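Local atomic coordinates of 2-methyl-aconitate isomerase (Shewanella oneidensis, PDB entry 5K87), a protein that catalyses the isomerization of 2-methyl-trans-aconitate to 2-methyl-cis-aconitate by base-catalysed proton abstraction, a step in propionate breakdown through the 2-methylcitrate cycle. Residues Lys283-Ala288 / Val310-Met315. The protein carries 1 engineered substitution. Residues are numbered along the deposited sequence; the frame is centred on the assembly and turned at random.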
loop_
_atom_site.group_PDB
_atom_site.type_symbol
_atom_site.label_atom_id
_atom_site.label_comp_id
_atom_site.label_asym_id
_atom_site.label_seq_id
_atom_site.Cartn_x
_atom_site.Cartn_y
_atom_site.Cartn_z
ATOM N N LYS A 283 -15.057 8.092 15.508
ATOM C CA LYS A 283 -15.325 7.766 14.116
ATOM C C LYS A 283 -16.683 8.330 13.710
ATOM O O LYS A 283 -17.545 8.587 14.566
ATOM C CB LYS A 283 -15.331 6.245 13.940
ATOM C CG LYS A 283 -14.025 5.575 14.364
ATOM C CD LYS A 283 -12.831 6.031 13.531
ATOM C CE LYS A 283 -11.569 5.243 13.871
ATOM N NZ LYS A 283 -10.373 5.797 13.153
ATOM N N ILE A 284 -16.876 8.520 12.410
ATOM C CA ILE A 284 -18.179 8.887 11.869
ATOM C C ILE A 284 -18.606 7.870 10.812
ATOM O O ILE A 284 -17.785 7.388 10.021
ATOM C CB ILE A 284 -18.185 10.336 11.315
ATOM C CG1 ILE A 284 -19.589 10.759 10.873
ATOM C CG2 ILE A 284 -17.134 10.529 10.220
ATOM C CD1 ILE A 284 -19.729 12.265 10.718
ATOM N N ALA A 285 -19.889 7.528 10.825
ATOM C CA ALA A 285 -20.448 6.510 9.946
ATOM C C ALA A 285 -21.862 6.883 9.546
ATOM O O ALA A 285 -22.542 7.653 10.234
ATOM C CB ALA A 285 -20.440 5.158 10.634
ATOM N N PHE A 286 -22.312 6.339 8.430
ATOM C CA PHE A 286 -23.687 6.550 8.008
ATOM C C PHE A 286 -24.392 5.230 7.730
ATOM O O PHE A 286 -23.762 4.252 7.311
ATOM C CB PHE A 286 -23.820 7.580 6.870
ATOM C CG PHE A 286 -23.043 7.266 5.615
ATOM C CD1 PHE A 286 -21.706 7.626 5.500
ATOM C CD2 PHE A 286 -23.667 6.692 4.519
ATOM C CE1 PHE A 286 -21.003 7.380 4.332
ATOM C CE2 PHE A 286 -22.966 6.449 3.349
ATOM C CZ PHE A 286 -21.633 6.794 3.260
ATOM N N VAL A 287 -25.698 5.209 8.001
ATOM C CA VAL A 287 -26.464 3.967 8.009
ATOM C C VAL A 287 -27.703 4.076 7.127
ATOM O O VAL A 287 -28.200 5.175 6.869
ATOM C CB VAL A 287 -26.910 3.581 9.450
ATOM C CG1 VAL A 287 -25.712 3.526 10.378
ATOM C CG2 VAL A 287 -27.966 4.552 9.997
ATOM N N ALA A 288 -28.202 2.932 6.677
ATOM C CA ALA A 288 -29.421 2.892 5.884
ATOM C C ALA A 288 -30.043 1.510 5.972
ATOM O O ALA A 288 -29.362 0.539 6.305
ATOM C CB ALA A 288 -29.120 3.234 4.438
ATOM N N VAL A 310 -23.989 -0.060 6.471
ATOM C CA VAL A 310 -23.177 0.904 7.199
ATOM C C VAL A 310 -21.901 1.194 6.433
ATOM O O VAL A 310 -21.207 0.274 5.990
ATOM C CB VAL A 310 -22.790 0.422 8.618
ATOM C CG1 VAL A 310 -22.135 1.568 9.389
ATOM C CG2 VAL A 310 -24.003 -0.112 9.388
ATOM N N ARG A 311 -21.606 2.479 6.280
ATOM C CA ARG A 311 -20.345 2.947 5.713
ATOM C C ARG A 311 -19.678 3.784 6.788
ATOM O O ARG A 311 -20.351 4.549 7.475
ATOM C CB ARG A 311 -20.616 3.810 4.489
ATOM C CG ARG A 311 -20.482 3.085 3.165
ATOM C CD ARG A 311 -21.384 1.873 3.031
ATOM N NE ARG A 311 -21.334 1.376 1.661
ATOM C CZ ARG A 311 -21.783 0.189 1.267
ATOM N NH1 ARG A 311 -22.346 -0.650 2.126
ATOM N NH2 ARG A 311 -21.682 -0.149 -0.004
ATOM N N ALA A 312 -18.366 3.664 6.953
ATOM C CA ALA A 312 -17.679 4.459 7.964
ATOM C C ALA A 312 -16.457 5.139 7.386
ATOM O O ALA A 312 -15.869 4.659 6.411
ATOM C CB ALA A 312 -17.281 3.597 9.144
ATOM N N LEU A 313 -16.074 6.259 7.986
ATOM C CA LEU A 313 -14.820 6.912 7.642
ATOM C C LEU A 313 -13.773 6.622 8.691
ATOM O O LEU A 313 -14.088 6.443 9.866
ATOM C CB LEU A 313 -15.000 8.433 7.521
ATOM C CG LEU A 313 -15.597 8.935 6.210
ATOM C CD1 LEU A 313 -17.111 8.765 6.208
ATOM C CD2 LEU A 313 -15.210 10.393 5.976
ATOM N N SER A 314 -12.523 6.569 8.256
ATOM C CA SER A 314 -11.412 6.480 9.190
ATOM C C SER A 314 -10.305 7.380 8.693
ATOM O O SER A 314 -9.920 7.313 7.527
ATOM C CB SER A 314 -10.918 5.042 9.325
ATOM O OG SER A 314 -9.988 4.929 10.393
ATOM N N MET A 315 -9.824 8.243 9.574
ATOM C CA MET A 315 -8.738 9.162 9.234
ATOM C C MET A 315 -9.047 9.981 7.979
ATOM O O MET A 315 -8.157 10.237 7.170
ATOM C CB MET A 315 -7.402 8.410 9.095
ATOM C CG MET A 315 -7.066 7.504 10.293
ATOM S SD MET A 315 -6.979 8.366 11.874
ATOM C CE MET A 315 -5.463 9.309 11.636
HETATM O O HOH W 1 -11.066 8.489 12.145
HETATM O O HOH W 2 -13.778 8.759 11.358
#
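Lys283 reaches across the end of the strand pair and donates from NZ to Ser314 OG, 2.9 Å away. Its chain turns sharply at chi2 (-62°) and then runs extended, which lays it along the neighbouring strand as far as the serine. The ammonium group also binds His280 ND1 and a water that in turn accepts from Met315 N, so three bonds hold NZ. A second water joins the two backbones where they spread: it donates to Leu313 O and accepts a longer bond, 3.3 Å, from Ile284 N. Further along, the antiparallel strands close up. Leu313 N meets Ile284 O at 2.9 Å with an almost perfectly straight N-H...O angle of 179°. Phe286 and Arg311 bond reciprocally, Phe286 N to Arg311 O at 2.8 Å and Arg311 N to Phe286 O at 3.0 Å. Beside these bonds, Arg311 CB sits over one face of the Phe286 ring, 3.7 Å from the centroid, in a CH-pi contact. Chi1 of 58° sets Phe286 CG between its own backbone N and carbonyl carbon, and this turns the ring face to that methylene. The guanidinium continues away, held through NE by the backbone carbonyl of Glu240, and makes a cation-pi contact with Tyr293. Ile284 CG2 and Leu313 CB touch on the side of the sheet that carries Phe286 and Arg311. The opposite side carries small apolar groups: Ala285 CB meets Ala312 CB at 3.8 Å, and Val287 lies alongside Val310. Paired in parallel with strand 225-230 on its far edge, strand 283-288 is an internal strand of a mixed sheet in this DAP-epimerase-clan fold, and its antiparallel ladder ends at the active site, where Lys283 and Ser314 bind substrate and Lys283 touches Met323, a probable proton donor/acceptor.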